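Local coordinates for protein tyrosyl-tRNA synthetase (Archaeoglobus fulgidus, PDB 2CYB) that probably attaches tyrosine to tRNA(Tyr) in two steps, activating it with ATP to Tyr-AMP and then transferring it to the acceptor end of the tRNA, at residues A[33-38]-A[171-176]; A[8-13]-A[60-65]; A[15-20]-A[200-205]; A[158-163]-A[184-189]. All blocks are in the same frame, centred on the assembly; numbering follows the deposited sequence.

In the fold
Interactions 1 and 3 belong to one mixed sheet of the Rossmann-type core. Strand 173-177 of interaction 1 neighbours strand 200-204 of interaction 3, and Ala-174 N lies 2.8 Å from Val-200 O. Interactions 1 and 4 both touch the bound tyrosine, the first at its hydroxyl and the second at its amino group; their centres are about 13 Å apart. Interaction 3 reaches interaction 4 through His-203 NE2 and His-184 ND1, 2.9 Å apart. Interaction 2 is helix-end packing away from the pocket. Its centre lies about 23 Å from that of interaction 4, but Phe-64 packs on Ala-35 of interaction 1 and Ile-10 on Leu-202 of interaction 3.

Interaction 1: residues A[33-38]-A[171-176]; sequences PRAYVG and VDLAVG. With TYR (tyrosine), chain C.
Tyr-36 packs its side chain across Val-171 and carries its hydroxyl to the bound tyrosine. CB meets Val-171 CG2 at 3.8 Å, and CG touches the same methyl. On the ring, CD2 comes within 3.7 Å of Val-171 CG1; the two side chains cross at about a right angle. CE2 has Ala-174 CB at the ring edge, 4.0 Å off. CE1 and CZ border the ligand OH, CE1 at 3.5 Å. The tip, Tyr-36 OH, is hydrogen-bonded to the ligand OH at 2.8 Å, and that oxygen lies in the ring plane. A chi1 of 95°, away from the staggered values, lays the ring along Val-171 with its hydroxyl toward the ligand.

The backbones pair as parallel strands of a Rossmann-type sheet. Tyr-36 N gives a long bond of 3.3 Å to Leu-173 O, and Tyr-36 O receives Val-175 N at 3.0 Å. Arg-34 O is held twice, by Leu-173 N and Asp-172 N. Arg-34 N in turn binds Asp-172 OD1 at 2.9 Å on the anti lone pair; Lys-30 forms a salt bridge to that oxygen. Past the paired residues, a water joins Gly-38 N to Val-175 O.

Helix 154-168 covers the face with Tyr-36 and Ala-174, through Asp-165 and Ile-166. Helix 47-61 lies against Ala-35 and Leu-173 on the opposite face, through Leu-59. Strand 65-70 flanks strand 34-39 on its other side.

Interaction 2: residues A[8-13]-A[60-65]; sequences RLITRN and QEAGFE
Ala-62 and Phe-64 flank the glycine of a Schellman motif, and Leu-9 and Ile-10 pack against this helix end. The motif closes helix 47-61. Gly-63 N bonds to Gln-60 O at 3.2 Å, and Phe-64 N bonds to Leu-59 O. Gly-63 has a phi of 98°, which turns the chain out of the helix and lets Phe-64 come round toward Ile-10.

The contact itself is apolar, with no hydrogen bond between 8-13 and 60-65. Ile-10 touches two residues. Its CG1 lies 3.9 Å from Ala-62 CB. Its CD1 then meets the Phe-64 ring at CE1, a tight 3.4 Å, and the two side chains cross at about a right angle. CG1 of Ile-10 stands beside the backbone N (chi1 -69°) and the chain is extended beyond it, which carries CD1 to the ring.

Leu-9 works on the outer side. Its CD2 crosses the extended chain of Glu-61, nearest at CD, 3.7 Å away. The same methyl is 4.3 Å from Ala-62 CB. The other methyl, CD1, sits 3.6 Å above one face of the Arg-12 guanidinium, offset toward its rim. Arg-12 itself forms a salt bridge with Asp-58.

The contact thus sets the last part of helix 3-11 against the C-terminal end of helix 47-61. Leu-23 and Ile-27 of helix 20-28 also pack on Ile-10, and strand 65-70 starts directly after Phe-64.

Interaction 3: residues A[15-20]-A[200-205]; sequences EEVVTE and VCLHTP
Glu-15 and Glu-16 both face His-203 in a classic beta bulge, where strand 16-18 joins the sheet antiparallel to strand 200-204. His-203 O takes two donors: Glu-15 N at 2.7 Å and Glu-16 N at 3.3 Å. His-203 N returns a nearly straight bond to Glu-16 O (173°). Further along, Val-18 and Cys-201 form a second hydrogen-bonded pair, with Val-18 N to Cys-201 O at 2.7 Å. Between them, Val-17 and Leu-202 are a non-hydrogen-bonded pair.

The side chains of Glu-16 and His-203 run alongside each other. His-203 ND1 donates to Glu-16 OE1 at 2.8 Å, on its anti lone pair. The oxygen lies in the ring plane, but the carboxylate is turned 50° from it.

In the second shell, Arg-181 forms a salt bridge to Glu-16 OE1, and His-203 NE2 is hydrogen-bonded to His-184 ND1. A leucine in place of His-203 would probably leave Glu-16 with Arg-181 but without its ring partner, and His-184 ND1 without its mate.

Strand 16-18 is an outermost strand of the sheet within this chain, and a cis peptide before Thr-19 follows it. Thr-19 then N-caps helix 20-28, its OG1 hydrogen-bonded to Glu-22 N.

Interaction 4: residues A[158-163]-A[184-189]; sequences YPLMQA and HMLARE. With TYR (tyrosine), chain C.
Ala-163 CB and Ala-187 CB meet at 3.6 Å where helix 158-163 crosses helix 184-189. The short helix axes approach to 9.0 Å at a crossing angle of -61°. Small alanines let the backbones come close here, the two CA atoms 4.7 Å apart. Leu-186 CD2 touches Pro-159 CB at 4.3 Å and Leu-160 CD2 at 4.2 Å.

One polar link runs through water. Gln-162 NE2 donates to it at 3.0 Å, and the water is hydrogen-bonded to His-184 NE2 in its ring plane. The other ring nitrogen, His-184 ND1, is hydrogen-bonded to His-203 of strand 200-204. Gln-162 NE2 also bonds to Gln-180.

The remaining bonds hold the substrate. The amino N of the bound tyrosine donates to Gln-162 OE1 at 2.8 Å and to Tyr-158 OH at the same length. With CG of Gln-162 anti to the backbone N (chi1 -178°) and the chain extended, CG lies against the ligand CZ and the amide reaches the amino group. Cutting Gln-162 back to alanine would probably take one acceptor from the ligand's amino group, and from the water its bond to NE2.

Helix 154-168 precedes strand 173-177, and helix 181-190 forms the beta-alpha-beta crossover from that strand to 200-204. Helices 119-131 and 134-140 pack alongside, and Leu-160 also touches Val-153 of the second subunit.

Interaction 1: residues A[33-38]-A[171-176]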
# COMPACT_ATOMS: atom_id res chain seq x y z
N PRO A 33 29.62 -12.62 -4.35
CA PRO A 33 28.31 -12.22 -4.88
C PRO A 33 27.17 -12.94 -4.17
O PRO A 33 27.28 -14.11 -3.80
CB PRO A 33 28.40 -12.62 -6.35
CG PRO A 33 29.88 -12.66 -6.63
CD PRO A 33 30.40 -13.31 -5.39
N ARG A 34 26.06 -12.23 -3.98
CA ARG A 34 24.90 -12.81 -3.32
C ARG A 34 23.69 -12.81 -4.25
O ARG A 34 23.39 -11.80 -4.90
CB ARG A 34 24.57 -12.01 -2.05
CG ARG A 34 23.45 -12.60 -1.21
CD ARG A 34 23.24 -11.78 0.05
NE ARG A 34 24.41 -11.82 0.93
CZ ARG A 34 24.49 -11.21 2.10
NH1 ARG A 34 23.47 -10.50 2.57
NH2 ARG A 34 25.60 -11.32 2.83
N ALA A 35 23.02 -13.95 -4.33
CA ALA A 35 21.84 -14.10 -5.17
C ALA A 35 20.71 -14.68 -4.32
O ALA A 35 20.96 -15.30 -3.29
CB ALA A 35 22.12 -15.03 -6.34
N TYR A 36 19.47 -14.45 -4.74
CA TYR A 36 18.33 -14.98 -4.02
C TYR A 36 17.16 -15.20 -4.95
O TYR A 36 17.17 -14.76 -6.10
CB TYR A 36 17.87 -14.02 -2.90
CG TYR A 36 16.72 -13.06 -3.28
CD1 TYR A 36 15.56 -12.99 -2.49
CD2 TYR A 36 16.82 -12.22 -4.39
CE1 TYR A 36 14.53 -12.10 -2.81
CE2 TYR A 36 15.79 -11.32 -4.71
CZ TYR A 36 14.65 -11.27 -3.92
OH TYR A 36 13.66 -10.37 -4.23
N VAL A 37 16.16 -15.88 -4.43
CA VAL A 37 14.90 -16.10 -5.11
C VAL A 37 13.92 -16.02 -3.95
O VAL A 37 14.22 -16.47 -2.84
CB VAL A 37 14.75 -17.49 -5.77
CG1 VAL A 37 13.34 -17.59 -6.40
CG2 VAL A 37 15.80 -17.68 -6.86
N GLY A 38 12.77 -15.42 -4.21
CA GLY A 38 11.77 -15.32 -3.17
C GLY A 38 10.61 -16.20 -3.57
O GLY A 38 10.31 -16.32 -4.76
N VAL A 171 21.25 -8.28 -1.69
CA VAL A 171 21.33 -9.11 -2.89
C VAL A 171 21.96 -8.39 -4.08
O VAL A 171 21.66 -7.23 -4.35
CB VAL A 171 19.92 -9.63 -3.26
CG1 VAL A 171 19.90 -10.22 -4.66
CG2 VAL A 171 19.48 -10.65 -2.24
N ASP A 172 22.86 -9.09 -4.77
CA ASP A 172 23.54 -8.54 -5.94
C ASP A 172 22.86 -9.04 -7.21
O ASP A 172 22.82 -8.33 -8.22
CB ASP A 172 25.01 -8.97 -5.95
CG ASP A 172 25.76 -8.48 -4.73
OD1 ASP A 172 26.24 -9.32 -3.94
OD2 ASP A 172 25.85 -7.25 -4.57
N LEU A 173 22.35 -10.26 -7.14
CA LEU A 173 21.68 -10.88 -8.28
C LEU A 173 20.29 -11.39 -7.90
O LEU A 173 20.15 -12.31 -7.09
CB LEU A 173 22.52 -12.05 -8.81
CG LEU A 173 21.92 -12.86 -9.96
CD1 LEU A 173 21.84 -12.00 -11.21
CD2 LEU A 173 22.77 -14.09 -10.23
N ALA A 174 19.26 -10.78 -8.48
CA ALA A 174 17.88 -11.19 -8.22
C ALA A 174 17.51 -12.25 -9.26
O ALA A 174 17.53 -11.97 -10.46
CB ALA A 174 16.94 -9.99 -8.34
N VAL A 175 17.16 -13.44 -8.81
CA VAL A 175 16.79 -14.53 -9.70
C VAL A 175 15.28 -14.77 -9.62
O VAL A 175 14.70 -14.75 -8.54
CB VAL A 175 17.51 -15.84 -9.33
CG1 VAL A 175 17.09 -16.95 -10.28
CG2 VAL A 175 19.02 -15.65 -9.38
N GLY A 176 14.64 -14.97 -10.77
CA GLY A 176 13.21 -15.24 -10.77
C GLY A 176 12.71 -15.58 -12.15
O GLY A 176 13.44 -15.43 -13.13
N TYR C . 6.85 -12.49 -6.74
CA TYR C . 7.43 -13.85 -6.58
C TYR C . 6.54 -14.91 -7.24
O TYR C . 6.90 -16.09 -7.18
CB TYR C . 7.60 -14.16 -5.09
CG TYR C . 8.57 -13.20 -4.44
CD1 TYR C . 8.21 -12.43 -3.34
CD2 TYR C . 9.88 -13.08 -4.94
CE1 TYR C . 9.12 -11.54 -2.74
CE2 TYR C . 10.79 -12.21 -4.36
CZ TYR C . 10.41 -11.44 -3.26
OH TYR C . 11.33 -10.60 -2.69
OXT TYR C . 5.50 -14.53 -7.83
O HOH W 1 12.74 -13.91 -6.85

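Interaction 2: residues A[8-13]-A[60-65]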
# COMPACT_ATOMS: atom_id res chain seq x y z
N ARG A 8 29.05 -19.42 -17.95
CA ARG A 8 28.31 -20.39 -18.75
C ARG A 8 27.29 -21.13 -17.88
O ARG A 8 26.14 -21.33 -18.28
CB ARG A 8 29.26 -21.41 -19.38
CG ARG A 8 30.35 -20.80 -20.26
CD ARG A 8 29.84 -20.45 -21.65
NE ARG A 8 29.71 -21.63 -22.51
CZ ARG A 8 30.73 -22.40 -22.88
NH1 ARG A 8 31.96 -22.12 -22.48
NH2 ARG A 8 30.52 -23.46 -23.66
N LEU A 9 27.74 -21.53 -16.69
CA LEU A 9 26.90 -22.25 -15.75
C LEU A 9 25.77 -21.37 -15.21
O LEU A 9 24.61 -21.80 -15.11
CB LEU A 9 27.75 -22.77 -14.59
CG LEU A 9 27.04 -23.39 -13.39
CD1 LEU A 9 26.18 -24.57 -13.83
CD2 LEU A 9 28.07 -23.82 -12.36
N ILE A 10 26.12 -20.13 -14.86
CA ILE A 10 25.15 -19.19 -14.32
C ILE A 10 24.04 -18.90 -15.32
O ILE A 10 22.87 -18.86 -14.97
CB ILE A 10 25.81 -17.84 -13.92
CG1 ILE A 10 26.72 -18.04 -12.71
CG2 ILE A 10 24.73 -16.81 -13.59
CD1 ILE A 10 27.51 -16.81 -12.33
N THR A 11 24.42 -18.71 -16.58
CA THR A 11 23.42 -18.39 -17.58
C THR A 11 22.75 -19.58 -18.23
O THR A 11 21.86 -19.41 -19.06
CB THR A 11 24.03 -17.51 -18.67
OG1 THR A 11 25.14 -18.18 -19.26
CG2 THR A 11 24.50 -16.20 -18.08
N ARG A 12 23.18 -20.78 -17.87
CA ARG A 12 22.59 -21.99 -18.44
C ARG A 12 21.10 -22.02 -18.18
O ARG A 12 20.65 -21.86 -17.03
CB ARG A 12 23.23 -23.25 -17.85
CG ARG A 12 22.65 -24.56 -18.41
CD ARG A 12 23.38 -25.78 -17.86
NE ARG A 12 23.15 -25.99 -16.43
CZ ARG A 12 23.81 -26.86 -15.68
NH1 ARG A 12 23.54 -26.99 -14.38
NH2 ARG A 12 24.77 -27.60 -16.22
N ASN A 13 20.33 -22.23 -19.24
CA ASN A 13 18.88 -22.30 -19.15
C ASN A 13 18.22 -21.02 -18.67
O ASN A 13 17.07 -21.04 -18.23
CB ASN A 13 18.47 -23.47 -18.26
CG ASN A 13 18.71 -24.82 -18.93
OD1 ASN A 13 18.76 -24.91 -20.15
ND2 ASN A 13 18.85 -25.86 -18.12
N GLN A 60 25.29 -21.35 -6.60
CA GLN A 60 26.06 -21.74 -5.43
C GLN A 60 27.31 -22.50 -5.89
O GLN A 60 28.39 -22.37 -5.30
CB GLN A 60 25.19 -22.61 -4.52
CG GLN A 60 25.76 -22.89 -3.14
CD GLN A 60 26.87 -23.91 -3.16
OE1 GLN A 60 26.71 -25.00 -3.71
NE2 GLN A 60 28.01 -23.57 -2.57
N GLU A 61 27.16 -23.27 -6.96
CA GLU A 61 28.28 -24.04 -7.50
C GLU A 61 29.28 -23.09 -8.15
O GLU A 61 30.47 -23.39 -8.23
CB GLU A 61 27.78 -25.04 -8.54
CG GLU A 61 28.89 -25.85 -9.19
CD GLU A 61 28.37 -26.86 -10.19
OE1 GLU A 61 29.20 -27.55 -10.83
OE2 GLU A 61 27.13 -26.97 -10.34
N ALA A 62 28.79 -21.94 -8.61
CA ALA A 62 29.65 -20.94 -9.24
C ALA A 62 30.24 -19.97 -8.22
O ALA A 62 30.82 -18.95 -8.61
CB ALA A 62 28.87 -20.18 -10.31
N GLY A 63 30.07 -20.26 -6.94
CA GLY A 63 30.64 -19.39 -5.92
C GLY A 63 29.78 -18.34 -5.24
O GLY A 63 30.27 -17.63 -4.35
N PHE A 64 28.52 -18.23 -5.63
CA PHE A 64 27.61 -17.24 -5.03
C PHE A 64 27.13 -17.64 -3.65
O PHE A 64 27.08 -18.83 -3.31
CB PHE A 64 26.36 -17.05 -5.89
CG PHE A 64 26.53 -16.08 -7.02
CD1 PHE A 64 27.38 -16.36 -8.08
CD2 PHE A 64 25.79 -14.90 -7.05
CE1 PHE A 64 27.50 -15.48 -9.15
CE2 PHE A 64 25.90 -14.01 -8.12
CZ PHE A 64 26.76 -14.31 -9.17
N GLU A 65 26.77 -16.63 -2.87
CA GLU A 65 26.19 -16.81 -1.54
C GLU A 65 24.72 -16.91 -1.91
O GLU A 65 24.26 -16.14 -2.75
CB GLU A 65 26.39 -15.56 -0.67
CG GLU A 65 27.81 -15.25 -0.23
CD GLU A 65 27.89 -14.04 0.69
OE1 GLU A 65 28.97 -13.80 1.27
OE2 GLU A 65 26.88 -13.31 0.83

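Interaction 3: residues A[15-20]-A[200-205]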
# COMPACT_ATOMS: atom_id res chain seq x y z
N GLU A 15 16.62 -17.40 -19.47
CA GLU A 15 16.00 -16.79 -20.64
C GLU A 15 16.57 -15.40 -20.88
O GLU A 15 16.68 -14.95 -22.02
CB GLU A 15 14.48 -16.71 -20.45
CG GLU A 15 13.77 -15.99 -21.59
CD GLU A 15 12.27 -16.06 -21.48
OE1 GLU A 15 11.59 -15.36 -22.26
OE2 GLU A 15 11.76 -16.81 -20.62
N GLU A 16 16.94 -14.72 -19.81
CA GLU A 16 17.46 -13.37 -19.92
C GLU A 16 18.33 -13.01 -18.74
O GLU A 16 18.14 -13.51 -17.63
CB GLU A 16 16.30 -12.38 -20.03
CG GLU A 16 16.70 -10.92 -19.96
CD GLU A 16 15.50 -9.99 -19.85
OE1 GLU A 16 14.73 -10.11 -18.87
OE2 GLU A 16 15.33 -9.13 -20.74
N VAL A 17 19.31 -12.15 -18.99
CA VAL A 17 20.20 -11.66 -17.93
C VAL A 17 20.27 -10.15 -18.10
O VAL A 17 20.57 -9.65 -19.19
CB VAL A 17 21.61 -12.26 -18.03
CG1 VAL A 17 22.49 -11.66 -16.95
CG2 VAL A 17 21.55 -13.78 -17.89
N VAL A 18 19.97 -9.43 -17.03
CA VAL A 18 19.99 -7.97 -17.05
C VAL A 18 21.00 -7.45 -16.03
O VAL A 18 20.68 -7.32 -14.85
CB VAL A 18 18.60 -7.41 -16.69
CG1 VAL A 18 18.61 -5.89 -16.77
CG2 VAL A 18 17.55 -7.99 -17.62
N THR A 19 22.22 -7.16 -16.48
CA THR A 19 22.63 -7.32 -17.87
C THR A 19 23.84 -8.26 -17.88
O THR A 19 24.44 -8.51 -16.83
CB THR A 19 23.06 -5.97 -18.50
OG1 THR A 19 24.19 -5.45 -17.79
CG2 THR A 19 21.92 -4.96 -18.42
N GLU A 20 24.17 -8.79 -19.05
CA GLU A 20 25.31 -9.70 -19.17
C GLU A 20 26.61 -9.07 -18.63
O GLU A 20 27.32 -9.66 -17.82
CB GLU A 20 25.52 -10.08 -20.65
CG GLU A 20 24.44 -10.99 -21.23
CD GLU A 20 24.59 -12.44 -20.80
OE1 GLU A 20 25.67 -13.02 -21.04
OE2 GLU A 20 23.63 -12.99 -20.24
N VAL A 200 21.42 -6.86 -10.45
CA VAL A 200 21.61 -7.59 -11.69
C VAL A 200 20.46 -8.60 -11.59
O VAL A 200 20.16 -9.09 -10.49
CB VAL A 200 22.95 -8.35 -11.69
CG1 VAL A 200 23.15 -9.05 -13.03
CG2 VAL A 200 24.10 -7.39 -11.40
N CYS A 201 19.81 -8.89 -12.70
CA CYS A 201 18.69 -9.83 -12.69
C CYS A 201 18.89 -10.99 -13.66
O CYS A 201 19.38 -10.81 -14.78
CB CYS A 201 17.40 -9.10 -13.04
SG CYS A 201 17.08 -7.67 -11.96
N LEU A 202 18.53 -12.19 -13.21
CA LEU A 202 18.63 -13.39 -14.03
C LEU A 202 17.24 -13.99 -14.09
O LEU A 202 16.66 -14.35 -13.07
CB LEU A 202 19.61 -14.39 -13.41
CG LEU A 202 19.88 -15.66 -14.23
CD1 LEU A 202 21.21 -16.26 -13.83
CD2 LEU A 202 18.75 -16.67 -14.04
N HIS A 203 16.68 -14.09 -15.29
CA HIS A 203 15.33 -14.62 -15.44
C HIS A 203 15.27 -16.00 -16.08
O HIS A 203 15.93 -16.26 -17.08
CB HIS A 203 14.50 -13.64 -16.25
CG HIS A 203 14.37 -12.29 -15.61
ND1 HIS A 203 14.40 -11.12 -16.33
CD2 HIS A 203 14.20 -11.93 -14.32
CE1 HIS A 203 14.25 -10.09 -15.51
NE2 HIS A 203 14.13 -10.56 -14.28
N THR A 204 14.46 -16.87 -15.49
CA THR A 204 14.28 -18.21 -16.02
C THR A 204 12.99 -18.23 -16.83
O THR A 204 12.08 -17.43 -16.59
CB THR A 204 14.18 -19.24 -14.88
OG1 THR A 204 13.14 -18.84 -13.98
CG2 THR A 204 15.50 -19.32 -14.12
N PRO A 205 12.90 -19.13 -17.81
CA PRO A 205 11.67 -19.17 -18.61
C PRO A 205 10.49 -19.70 -17.81
O PRO A 205 10.68 -20.38 -16.79
CB PRO A 205 12.05 -20.09 -19.77
CG PRO A 205 13.06 -21.02 -19.16
CD PRO A 205 13.90 -20.09 -18.31

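Interaction 4: residues A[158-163]-A[184-189]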
# COMPACT_ATOMS: atom_id res chain seq x y z
N TYR A 158 2.69 -5.04 -2.75
CA TYR A 158 3.49 -6.24 -3.04
C TYR A 158 4.77 -6.02 -3.89
O TYR A 158 5.87 -6.39 -3.46
CB TYR A 158 2.55 -7.27 -3.70
CG TYR A 158 3.12 -8.64 -4.02
CD1 TYR A 158 2.57 -9.80 -3.44
CD2 TYR A 158 4.13 -8.79 -4.97
CE1 TYR A 158 3.03 -11.07 -3.80
CE2 TYR A 158 4.59 -10.05 -5.33
CZ TYR A 158 4.04 -11.18 -4.75
OH TYR A 158 4.53 -12.41 -5.11
N PRO A 159 4.66 -5.39 -5.08
CA PRO A 159 5.86 -5.18 -5.89
C PRO A 159 6.91 -4.28 -5.25
O PRO A 159 8.10 -4.50 -5.41
CB PRO A 159 5.31 -4.59 -7.20
CG PRO A 159 4.09 -3.83 -6.72
CD PRO A 159 3.47 -4.80 -5.73
N LEU A 160 6.45 -3.27 -4.53
CA LEU A 160 7.38 -2.36 -3.86
C LEU A 160 8.21 -3.13 -2.84
O LEU A 160 9.42 -2.93 -2.73
CB LEU A 160 6.60 -1.25 -3.16
CG LEU A 160 5.54 -0.53 -3.99
CD1 LEU A 160 4.94 0.60 -3.16
CD2 LEU A 160 6.16 0.02 -5.27
N MET A 161 7.55 -4.01 -2.10
CA MET A 161 8.22 -4.80 -1.08
C MET A 161 9.18 -5.80 -1.69
O MET A 161 10.23 -6.06 -1.13
CB MET A 161 7.19 -5.51 -0.20
CG MET A 161 6.52 -4.58 0.80
SD MET A 161 5.34 -5.47 1.82
CE MET A 161 6.39 -6.73 2.58
N GLN A 162 8.82 -6.37 -2.84
CA GLN A 162 9.71 -7.32 -3.49
C GLN A 162 10.99 -6.60 -3.90
O GLN A 162 12.09 -7.11 -3.69
CB GLN A 162 9.05 -7.92 -4.74
CG GLN A 162 9.93 -8.94 -5.43
CD GLN A 162 9.15 -9.79 -6.42
OE1 GLN A 162 7.95 -10.01 -6.25
NE2 GLN A 162 9.84 -10.29 -7.44
N ALA A 163 10.84 -5.41 -4.47
CA ALA A 163 11.99 -4.62 -4.89
C ALA A 163 12.85 -4.30 -3.67
O ALA A 163 14.08 -4.41 -3.72
CB ALA A 163 11.55 -3.33 -5.56
N HIS A 184 11.28 -6.50 -11.35
CA HIS A 184 12.72 -6.29 -11.31
C HIS A 184 13.12 -4.99 -12.00
O HIS A 184 14.06 -4.33 -11.55
CB HIS A 184 13.45 -7.48 -11.93
CG HIS A 184 13.48 -8.69 -11.05
ND1 HIS A 184 13.97 -9.91 -11.47
CD2 HIS A 184 13.10 -8.86 -9.76
CE1 HIS A 184 13.89 -10.78 -10.48
NE2 HIS A 184 13.36 -10.17 -9.43
N MET A 185 12.43 -4.61 -13.06
CA MET A 185 12.80 -3.35 -13.71
C MET A 185 12.45 -2.19 -12.78
O MET A 185 13.17 -1.20 -12.70
CB MET A 185 12.09 -3.19 -15.05
CG MET A 185 12.51 -4.22 -16.10
SD MET A 185 14.31 -4.28 -16.38
CE MET A 185 14.77 -5.69 -15.35
N LEU A 186 11.33 -2.32 -12.08
CA LEU A 186 10.91 -1.29 -11.14
C LEU A 186 11.99 -1.15 -10.06
O LEU A 186 12.32 -0.04 -9.65
CB LEU A 186 9.56 -1.66 -10.51
CG LEU A 186 9.01 -0.83 -9.35
CD1 LEU A 186 8.89 0.63 -9.75
CD2 LEU A 186 7.65 -1.37 -8.95
N ALA A 187 12.54 -2.28 -9.62
CA ALA A 187 13.59 -2.27 -8.61
C ALA A 187 14.82 -1.54 -9.14
O ALA A 187 15.37 -0.65 -8.48
CB ALA A 187 13.95 -3.69 -8.21
N ARG A 188 15.25 -1.91 -10.35
CA ARG A 188 16.42 -1.29 -10.97
C ARG A 188 16.27 0.22 -11.11
O ARG A 188 17.24 0.97 -10.96
CB ARG A 188 16.69 -1.91 -12.35
CG ARG A 188 17.24 -3.34 -12.32
CD ARG A 188 17.38 -3.92 -13.73
NE ARG A 188 18.31 -3.17 -14.58
CZ ARG A 188 19.64 -3.31 -14.56
NH1 ARG A 188 20.22 -4.17 -13.73
NH2 ARG A 188 20.39 -2.59 -15.38
N GLU A 189 15.05 0.67 -11.38
CA GLU A 189 14.80 2.09 -11.57
C GLU A 189 14.58 2.88 -10.27
O GLU A 189 15.05 4.01 -10.14
CB GLU A 189 13.58 2.28 -12.49
CG GLU A 189 13.28 3.72 -12.86
CD GLU A 189 12.11 3.84 -13.81
OE1 GLU A 189 12.16 3.24 -14.90
OE2 GLU A 189 11.13 4.54 -13.47
N TYR C . 6.85 -12.49 -6.74
CA TYR C . 7.43 -13.85 -6.58
C TYR C . 6.54 -14.91 -7.24
O TYR C . 6.90 -16.09 -7.18
CB TYR C . 7.60 -14.16 -5.09
CG TYR C . 8.57 -13.20 -4.44
CD1 TYR C . 8.21 -12.43 -3.34
CD2 TYR C . 9.88 -13.08 -4.94
CE1 TYR C . 9.12 -11.54 -2.74
CE2 TYR C . 10.79 -12.21 -4.36
CZ TYR C . 10.41 -11.44 -3.26
OH TYR C . 11.33 -10.60 -2.69
OXT TYR C . 5.50 -14.53 -7.83
O HOH W 2 12.73 -10.99 -6.84